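Local coordinates for Non-structural protein 2 (Human rotavirus C, PDB 2GU0) that probably binds single-stranded RNA, hydrolyses nucleoside triphosphates and, with NSP5, builds the viroplasms in which the viral genome is replicated and packaged, at residues 164-169 with 203-208; 214-219 with 232-237; 221-226 with 257-262. One frame throughout, in Å; residues are numbered along the deposited sequence.

Contact 1: residues 164-169 with 203-208; sequences FTITKL and AAYIRY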
loop_
_atom_site.group_PDB
_atom_site.type_symbol
_atom_site.label_atom_id
_atom_site.label_comp_id
_atom_site.label_asym_id
_atom_site.label_seq_id
_atom_site.Cartn_x
_atom_site.Cartn_y
_atom_site.Cartn_z
ATOM N N PHE A 164 -1.613 24.245 40.127
ATOM C CA PHE A 164 -1.559 22.818 39.846
ATOM C C PHE A 164 -1.668 22.454 38.379
ATOM O O PHE A 164 -1.991 23.293 37.536
ATOM C CB PHE A 164 -2.675 22.088 40.585
ATOM C CG PHE A 164 -2.837 22.500 42.010
ATOM C CD1 PHE A 164 -3.594 23.620 42.337
ATOM C CD2 PHE A 164 -2.270 21.744 43.030
ATOM C CE1 PHE A 164 -3.791 23.984 43.657
ATOM C CE2 PHE A 164 -2.456 22.090 44.343
ATOM C CZ PHE A 164 -3.225 23.222 44.667
ATOM N N THR A 165 -1.416 21.180 38.094
ATOM C CA THR A 165 -1.516 20.647 36.749
ATOM C C THR A 165 -1.962 19.199 36.843
ATOM O O THR A 165 -1.406 18.430 37.617
ATOM C CB THR A 165 -0.165 20.701 36.023
ATOM O OG1 THR A 165 0.214 22.066 35.818
ATOM C CG2 THR A 165 -0.263 20.018 34.674
ATOM N N ILE A 166 -2.975 18.821 36.075
ATOM C CA ILE A 166 -3.429 17.434 36.090
ATOM C C ILE A 166 -3.025 16.776 34.772
ATOM O O ILE A 166 -3.340 17.278 33.705
ATOM C CB ILE A 166 -4.962 17.330 36.253
ATOM C CG1 ILE A 166 -5.403 17.986 37.553
ATOM C CG2 ILE A 166 -5.379 15.873 36.298
ATOM C CD1 ILE A 166 -6.885 17.852 37.803
ATOM N N THR A 167 -2.316 15.660 34.847
ATOM C CA THR A 167 -1.880 14.956 33.645
ATOM C C THR A 167 -2.417 13.539 33.627
ATOM O O THR A 167 -2.513 12.898 34.667
ATOM C CB THR A 167 -0.362 14.895 33.575
ATOM O OG1 THR A 167 0.145 14.497 34.851
ATOM C CG2 THR A 167 0.211 16.258 33.189
ATOM N N LYS A 168 -2.768 13.042 32.448
ATOM C CA LYS A 168 -3.311 11.694 32.349
ATOM C C LYS A 168 -2.263 10.582 32.273
ATOM O O LYS A 168 -1.376 10.607 31.429
ATOM C CB LYS A 168 -4.256 11.597 31.148
ATOM C CG LYS A 168 -4.565 10.177 30.730
ATOM C CD LYS A 168 -5.607 10.139 29.638
ATOM C CE LYS A 168 -7.000 10.252 30.210
ATOM N NZ LYS A 168 -7.282 9.108 31.128
ATOM N N LEU A 169 -2.381 9.614 33.176
ATOM C CA LEU A 169 -1.481 8.468 33.228
ATOM C C LEU A 169 -2.212 7.315 32.561
ATOM O O LEU A 169 -3.102 6.680 33.149
ATOM C CB LEU A 169 -1.128 8.127 34.680
ATOM C CG LEU A 169 -0.256 9.212 35.320
ATOM C CD1 LEU A 169 0.016 8.935 36.785
ATOM C CD2 LEU A 169 1.036 9.285 34.548
ATOM N N ALA A 203 -9.897 21.765 44.921
ATOM C CA ALA A 203 -10.578 20.675 45.619
ATOM C C ALA A 203 -11.977 20.504 45.050
ATOM O O ALA A 203 -12.436 19.385 44.810
ATOM C CB ALA A 203 -10.660 20.986 47.110
ATOM N N ALA A 204 -12.647 21.632 44.844
ATOM C CA ALA A 204 -13.986 21.645 44.288
ATOM C C ALA A 204 -13.891 21.279 42.819
ATOM O O ALA A 204 -14.739 20.565 42.297
ATOM C CB ALA A 204 -14.598 23.021 44.442
ATOM N N TYR A 205 -12.847 21.762 42.151
ATOM C CA TYR A 205 -12.674 21.458 40.741
ATOM C C TYR A 205 -12.617 19.962 40.489
ATOM O O TYR A 205 -13.300 19.469 39.597
ATOM C CB TYR A 205 -11.403 22.085 40.166
ATOM C CG TYR A 205 -11.225 21.750 38.703
ATOM C CD1 TYR A 205 -11.834 22.512 37.717
ATOM C CD2 TYR A 205 -10.534 20.599 38.308
ATOM C CE1 TYR A 205 -11.769 22.134 36.367
ATOM C CE2 TYR A 205 -10.466 20.208 36.965
ATOM C CZ TYR A 205 -11.087 20.979 36.006
ATOM O OH TYR A 205 -11.050 20.591 34.694
ATOM N N ILE A 206 -11.809 19.232 41.249
ATOM C CA ILE A 206 -11.720 17.798 41.003
ATOM C C ILE A 206 -12.911 17.006 41.524
ATOM O O ILE A 206 -13.129 15.865 41.114
ATOM C CB ILE A 206 -10.415 17.169 41.570
ATOM C CG1 ILE A 206 -10.297 17.440 43.067
ATOM C CG2 ILE A 206 -9.202 17.701 40.810
ATOM C CD1 ILE A 206 -9.079 16.797 43.690
ATOM N N ARG A 207 -13.691 17.594 42.425
ATOM C CA ARG A 207 -14.848 16.869 42.927
ATOM C C ARG A 207 -15.854 16.741 41.806
ATOM O O ARG A 207 -16.448 15.683 41.616
ATOM C CB ARG A 207 -15.494 17.585 44.100
ATOM C CG ARG A 207 -14.954 17.188 45.452
ATOM C CD ARG A 207 -16.072 17.185 46.488
ATOM N NE ARG A 207 -16.586 15.839 46.726
ATOM C CZ ARG A 207 -17.788 15.565 47.220
ATOM N NH1 ARG A 207 -18.628 16.546 47.530
ATOM N NH2 ARG A 207 -18.147 14.301 47.411
ATOM N N TYR A 208 -16.028 17.819 41.051
ATOM C CA TYR A 208 -16.970 17.816 39.945
ATOM C C TYR A 208 -16.418 17.171 38.656
ATOM O O TYR A 208 -17.151 16.482 37.944
ATOM C CB TYR A 208 -17.441 19.250 39.669
ATOM C CG TYR A 208 -18.414 19.357 38.525
ATOM C CD1 TYR A 208 -19.744 18.968 38.671
ATOM C CD2 TYR A 208 -17.993 19.806 37.278
ATOM C CE1 TYR A 208 -20.632 19.022 37.596
ATOM C CE2 TYR A 208 -18.867 19.864 36.202
ATOM C CZ TYR A 208 -20.183 19.470 36.362
ATOM O OH TYR A 208 -21.035 19.515 35.280
#

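Contact 2: residues 214-219 with 232-237; sequences AAISHG and MSHAER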
loop_
_atom_site.group_PDB
_atom_site.type_symbol
_atom_site.label_atom_id
_atom_site.label_comp_id
_atom_site.label_asym_id
_atom_site.label_seq_id
_atom_site.Cartn_x
_atom_site.Cartn_y
_atom_site.Cartn_z
ATOM N N ALA A 214 -10.247 9.774 43.913
ATOM C CA ALA A 214 -9.814 10.297 45.198
ATOM C C ALA A 214 -8.339 10.634 45.039
ATOM O O ALA A 214 -7.549 9.802 44.604
ATOM C CB ALA A 214 -10.001 9.253 46.288
ATOM N N ALA A 215 -7.978 11.863 45.370
ATOM C CA ALA A 215 -6.603 12.300 45.257
ATOM C C ALA A 215 -5.857 11.864 46.502
ATOM O O ALA A 215 -6.179 12.303 47.611
ATOM C CB ALA A 215 -6.555 13.798 45.119
ATOM N N ILE A 216 -4.866 10.994 46.316
ATOM C CA ILE A 216 -4.070 10.490 47.431
ATOM C C ILE A 216 -2.604 10.900 47.319
ATOM O O ILE A 216 -2.189 11.516 46.335
ATOM C CB ILE A 216 -4.131 8.950 47.508
ATOM C CG1 ILE A 216 -3.528 8.341 46.249
ATOM C CG2 ILE A 216 -5.566 8.486 47.669
ATOM C CD1 ILE A 216 -3.566 6.825 46.224
ATOM N N SER A 217 -1.826 10.568 48.343
ATOM C CA SER A 217 -0.402 10.858 48.344
ATOM C C SER A 217 0.353 9.716 48.983
ATOM O O SER A 217 -0.040 9.223 50.039
ATOM C CB SER A 217 -0.085 12.127 49.115
ATOM O OG SER A 217 1.320 12.255 49.271
ATOM N N HIS A 218 1.434 9.296 48.332
ATOM C CA HIS A 218 2.261 8.218 48.843
ATOM C C HIS A 218 3.336 8.821 49.748
ATOM O O HIS A 218 4.350 8.189 50.022
ATOM C CB HIS A 218 2.923 7.456 47.694
ATOM C CG HIS A 218 1.955 6.842 46.726
ATOM N ND1 HIS A 218 0.946 5.988 47.119
ATOM C CD2 HIS A 218 1.871 6.926 45.374
ATOM C CE1 HIS A 218 0.284 5.571 46.052
ATOM N NE2 HIS A 218 0.825 6.125 44.981
ATOM N N GLY A 219 3.115 10.049 50.205
ATOM C CA GLY A 219 4.082 10.688 51.077
ATOM C C GLY A 219 4.810 11.889 50.498
ATOM O O GLY A 219 5.155 12.814 51.232
ATOM N N MET A 232 -8.653 1.233 48.521
ATOM C CA MET A 232 -8.133 0.235 49.459
ATOM C C MET A 232 -6.709 -0.171 49.079
ATOM O O MET A 232 -5.765 0.068 49.827
ATOM C CB MET A 232 -9.018 -1.014 49.475
ATOM C CG MET A 232 -10.216 -0.930 50.407
ATOM S SD MET A 232 -9.761 -0.791 52.151
ATOM C CE MET A 232 -9.309 -2.482 52.467
ATOM N N SER A 233 -6.573 -0.789 47.909
ATOM C CA SER A 233 -5.284 -1.236 47.389
ATOM C C SER A 233 -4.135 -0.291 47.691
ATOM O O SER A 233 -3.135 -0.685 48.277
ATOM C CB SER A 233 -5.382 -1.428 45.884
ATOM O OG SER A 233 -6.439 -2.312 45.585
ATOM N N HIS A 234 -4.275 0.955 47.268
ATOM C CA HIS A 234 -3.247 1.952 47.501
ATOM C C HIS A 234 -3.064 2.150 48.993
ATOM O O HIS A 234 -1.978 2.499 49.458
ATOM C CB HIS A 234 -3.652 3.269 46.847
ATOM C CG HIS A 234 -3.664 3.213 45.355
ATOM N ND1 HIS A 234 -2.529 3.393 44.596
ATOM C CD2 HIS A 234 -4.665 2.955 44.482
ATOM C CE1 HIS A 234 -2.830 3.248 43.319
ATOM N NE2 HIS A 234 -4.120 2.982 43.222
ATOM N N ALA A 235 -4.139 1.929 49.741
ATOM C CA ALA A 235 -4.097 2.078 51.184
ATOM C C ALA A 235 -3.277 0.943 51.773
ATOM O O ALA A 235 -2.486 1.159 52.683
ATOM C CB ALA A 235 -5.505 2.062 51.755
ATOM N N GLU A 236 -3.463 -0.264 51.244
ATOM C CA GLU A 236 -2.726 -1.427 51.721
ATOM C C GLU A 236 -1.242 -1.301 51.385
ATOM O O GLU A 236 -0.386 -1.517 52.244
ATOM C CB GLU A 236 -3.288 -2.698 51.098
ATOM C CG GLU A 236 -4.794 -2.792 51.188
ATOM C CD GLU A 236 -5.302 -4.212 51.026
ATOM O OE1 GLU A 236 -4.784 -4.935 50.144
ATOM O OE2 GLU A 236 -6.228 -4.601 51.774
ATOM N N ARG A 237 -0.946 -0.956 50.134
ATOM C CA ARG A 237 0.432 -0.782 49.688
ATOM C C ARG A 237 1.180 0.150 50.626
ATOM O O ARG A 237 2.257 -0.183 51.117
ATOM C CB ARG A 237 0.485 -0.164 48.291
ATOM C CG ARG A 237 0.228 -1.086 47.121
ATOM C CD ARG A 237 0.277 -0.249 45.848
ATOM N NE ARG A 237 0.331 -1.038 44.622
ATOM C CZ ARG A 237 0.525 -0.510 43.417
ATOM N NH1 ARG A 237 0.679 0.804 43.291
ATOM N NH2 ARG A 237 0.571 -1.288 42.343
#

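Contact 3: residues 221-226 with 257-262; sequences RHWRLV and GDMAFV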
loop_
_atom_site.group_PDB
_atom_site.type_symbol
_atom_site.label_atom_id
_atom_site.label_comp_id
_atom_site.label_asym_id
_atom_site.label_seq_id
_atom_site.Cartn_x
_atom_site.Cartn_y
_atom_site.Cartn_z
ATOM N N ARG A 221 5.288 15.181 47.563
ATOM C CA ARG A 221 4.450 16.344 47.279
ATOM C C ARG A 221 3.871 16.328 45.866
ATOM O O ARG A 221 4.065 17.263 45.089
ATOM C CB ARG A 221 5.222 17.644 47.499
ATOM C CG ARG A 221 5.563 17.929 48.950
ATOM C CD ARG A 221 6.367 19.216 49.067
ATOM N NE ARG A 221 5.556 20.383 48.738
ATOM C CZ ARG A 221 6.046 21.595 48.496
ATOM N NH1 ARG A 221 7.356 21.812 48.541
ATOM N NH2 ARG A 221 5.219 22.595 48.218
ATOM N N HIS A 222 3.186 15.240 45.537
ATOM C CA HIS A 222 2.515 15.080 44.256
ATOM C C HIS A 222 1.393 14.092 44.549
ATOM O O HIS A 222 1.474 13.323 45.504
ATOM C CB HIS A 222 3.479 14.595 43.150
ATOM C CG HIS A 222 3.794 13.132 43.185
ATOM N ND1 HIS A 222 5.035 12.649 43.539
ATOM C CD2 HIS A 222 3.050 12.049 42.852
ATOM C CE1 HIS A 222 5.043 11.332 43.419
ATOM N NE2 HIS A 222 3.852 10.942 43.001
ATOM N N TRP A 223 0.339 14.113 43.748
ATOM C CA TRP A 223 -0.807 13.259 44.029
ATOM C C TRP A 223 -1.358 12.439 42.877
ATOM O O TRP A 223 -1.246 12.806 41.709
ATOM C CB TRP A 223 -1.916 14.132 44.622
ATOM C CG TRP A 223 -1.423 14.949 45.761
ATOM C CD1 TRP A 223 -1.433 14.605 47.073
ATOM C CD2 TRP A 223 -0.726 16.194 45.679
ATOM N NE1 TRP A 223 -0.782 15.551 47.819
ATOM C CE2 TRP A 223 -0.335 16.540 46.988
ATOM C CE3 TRP A 223 -0.385 17.048 44.623
ATOM C CZ2 TRP A 223 0.383 17.705 47.277
ATOM C CZ3 TRP A 223 0.332 18.211 44.907
ATOM C CH2 TRP A 223 0.710 18.529 46.229
ATOM N N ARG A 224 -1.970 11.316 43.222
ATOM C CA ARG A 224 -2.548 10.442 42.220
ATOM C C ARG A 224 -4.068 10.323 42.393
ATOM O O ARG A 224 -4.559 10.007 43.471
ATOM C CB ARG A 224 -1.883 9.056 42.296
ATOM C CG ARG A 224 -2.186 8.157 41.100
ATOM C CD ARG A 224 -1.284 6.931 41.049
ATOM N NE ARG A 224 0.099 7.289 40.754
ATOM C CZ ARG A 224 0.791 6.840 39.704
ATOM N NH1 ARG A 224 0.229 6.008 38.829
ATOM N NH2 ARG A 224 2.059 7.215 39.541
ATOM N N LEU A 225 -4.805 10.620 41.326
ATOM C CA LEU A 225 -6.259 10.504 41.331
ATOM C C LEU A 225 -6.537 9.043 41.000
ATOM O O LEU A 225 -6.230 8.594 39.895
ATOM C CB LEU A 225 -6.885 11.405 40.259
ATOM C CG LEU A 225 -6.885 12.902 40.575
ATOM C CD1 LEU A 225 -7.311 13.687 39.365
ATOM C CD2 LEU A 225 -7.819 13.175 41.735
ATOM N N VAL A 226 -7.096 8.304 41.956
ATOM C CA VAL A 226 -7.380 6.891 41.748
ATOM C C VAL A 226 -8.861 6.595 41.885
ATOM O O VAL A 226 -9.597 7.371 42.489
ATOM C CB VAL A 226 -6.590 6.022 42.743
ATOM C CG1 VAL A 226 -5.106 6.263 42.556
ATOM C CG2 VAL A 226 -6.988 6.351 44.177
ATOM N N GLY A 257 1.465 17.004 52.410
ATOM C CA GLY A 257 1.459 18.345 51.861
ATOM C C GLY A 257 0.294 19.038 52.543
ATOM O O GLY A 257 0.130 20.259 52.471
ATOM N N ASP A 258 -0.510 18.223 53.228
ATOM C CA ASP A 258 -1.695 18.669 53.946
ATOM C C ASP A 258 -2.502 19.606 53.053
ATOM O O ASP A 258 -2.861 20.721 53.435
ATOM C CB ASP A 258 -1.289 19.363 55.245
ATOM C CG ASP A 258 -2.397 19.348 56.275
ATOM O OD1 ASP A 258 -3.018 18.277 56.454
ATOM O OD2 ASP A 258 -2.640 20.398 56.910
ATOM N N MET A 259 -2.777 19.126 51.845
ATOM C CA MET A 259 -3.525 19.888 50.860
ATOM C C MET A 259 -5.019 19.651 50.987
ATOM O O MET A 259 -5.479 18.517 51.086
ATOM C CB MET A 259 -3.061 19.515 49.455
ATOM C CG MET A 259 -1.652 19.965 49.126
ATOM S SD MET A 259 -1.478 21.759 49.127
ATOM C CE MET A 259 -2.065 22.168 47.565
ATOM N N ALA A 260 -5.769 20.742 50.961
ATOM C CA ALA A 260 -7.215 20.700 51.096
ATOM C C ALA A 260 -7.957 19.698 50.222
ATOM O O ALA A 260 -9.038 19.246 50.587
ATOM C CB ALA A 260 -7.773 22.087 50.848
ATOM N N PHE A 261 -7.386 19.349 49.074
ATOM C CA PHE A 261 -8.051 18.447 48.145
ATOM C C PHE A 261 -7.794 16.969 48.357
ATOM O O PHE A 261 -8.421 16.138 47.700
ATOM C CB PHE A 261 -7.693 18.836 46.707
ATOM C CG PHE A 261 -6.239 18.672 46.379
ATOM C CD1 PHE A 261 -5.746 17.446 45.945
ATOM C CD2 PHE A 261 -5.352 19.738 46.537
ATOM C CE1 PHE A 261 -4.401 17.278 45.678
ATOM C CE2 PHE A 261 -3.993 19.584 46.271
ATOM C CZ PHE A 261 -3.516 18.351 45.842
ATOM N N VAL A 262 -6.885 16.625 49.264
ATOM C CA VAL A 262 -6.595 15.218 49.503
ATOM C C VAL A 262 -7.799 14.534 50.124
ATOM O O VAL A 262 -8.416 15.059 51.044
ATOM C CB VAL A 262 -5.384 15.041 50.421
ATOM C CG1 VAL A 262 -5.205 13.571 50.771
ATOM C CG2 VAL A 262 -4.143 15.567 49.725
#

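Contact 1: residues 164-169 with 203-208
Ile-166, on strand 164-170, touches Tyr-205 and Ile-206 on helix 196-209, and all of the cross-segment contact is apolar. The closest approach joins two methyls, Ile-166 CD1 and Ile-206 CG2, at 3.8 Å. The end of Ile-166 thus meets the short CG2 branch of Ile-206, the two side chains running aslant. Ile-166 has its CG1 branch anti to the carbonyl carbon (chi1 -59°) and runs on extended (chi2 -177°), which carries CD1 out from the strand toward the helix.

With the aromatic ring the same methyl makes a looser contact: Ile-166 CD1 is 4.4 Å from Tyr-205 CE2 and approaches the ring obliquely. That ring also stacks with Tyr-159 of strand 157-160, while Ile-166 rests on Tyr-159 and on Tyr-184 of strand 182-188, so two neighbouring strands of the sheet complete the cluster.

No hydrogen bond or charge pair crosses between the segments. The backbones stay well apart, with Ile-166 CA and Ile-206 CA 9.6 Å from each other, as befits a helix laid on a sheet through side chains alone. Here one face of the antiparallel sheet in the HIT-related C-terminal region receives helix 196-209. A mere 75 Å² is buried between the segments: a small, directionless apolar contact, in which fit rather than polar bonding sets the geometry.

Contact 2: residues 214-219 with 232-237
His-234 meets both Ile-216 and His-218, and these two pairs make up the close contact of helix 231-243 with strand 213-216 and the loop that follows it. At the start of the helical segment, Met-232 is turned elsewhere, packing on Phe-279 of its own chain and on Ile-307 of a second subunit.

Two residues on, His-234 points at the strand. Its CB is 3.6 Å from Ile-216 CD1, and its CG is 3.7 Å from the same methyl, so the isoleucine tip lies at the root of the imidazole, with the two side chains crossing at about a right angle. Ile-216 brings the tip there with CG1 set between its backbone N and carbonyl carbon (chi1 63°) and the rest of the branch extended. The second partner comes rim first: His-218 CE1 is 3.8 Å from His-234 ND1, which lies in the plane of the His-218 ring at its edge. The ring planes are inclined at 29° and their centroids are 6.0 Å apart, so neither ring covers the other. They meet rim to rim through a carbon, without a hydrogen bond.

This corner belongs to the HIT-related fold. His-218 and Gly-219 are predicted ATP-binding residues, and the turn they occupy leads to His-222, the predicted active-site histidine. Ser-217 OG accepts from Gly-219 N at 3.0 Å, an ST turn.

Ala-235 turns away from the strand and packs on Trp-266 and Phe-279. Glu-236 also lies against Phe-279. Arg-237 again points toward the strand, but the approach is distant: its NH1 remains 5.6 Å from His-218 NE2.

Contact 3: residues 221-226 with 257-262
Trp-223 and Val-262 are the residues whose CA atoms come nearest, 8.2 Å apart, where a type I beta turn from Met-259 to Val-262 faces strand 222-227 with no backbone bond between them. The strand belongs to the antiparallel sheet of the HIT-related fold and also carries His-222, the predicted active-site residue, whose CB points away from the loop.

Trp-223 points toward the turn and is met by three side chains. Phe-261 makes a T-shaped (edge-to-face) stack: its CZ sits 3.5 Å above the indole plane, over the centre of the ring system, and the planes of the phenyl and the five-membered ring stand at 81°. With chi1 of Phe-261 at 65°, CG is flanked by both backbone neighbours, which swings CZ over the indole. On the opposite indole face lies the carbonyl carbon of Arg-221, offset toward the rim. Met-259, bent at chi2 and chi3, touches the six-membered ring through CG, 3.6 Å from Trp-223 CZ2. At the pyrrole end, Val-262 CG2 is 3.9 Å from Trp-223 NE1, whose N-H makes a weak hydrogen bond to Asp-256 O.

All three contacts lie in the HIT-related C-terminal region and reach one five-stranded antiparallel sheet. Along the chain, contact 1 closes before the other two open, whereas contacts 2 and 3 interleave. Their centres are about 10 Å apart, as are those of contacts 1 and 3, while contacts 1 and 2 are about 16 Å apart. Strands 213-216 and 222-227 are sheet neighbours, with Ile-216 N probably hydrogen-bonded to Arg-224 O, so contacts 2 and 3 share a backbone frame. Phe-164 packs on Met-259 and Phe-261, joining contact 1 to contact 3. The strands and turn of contacts 2 and 3 carry predicted ATP-binding residues and the predicted active-site histidine.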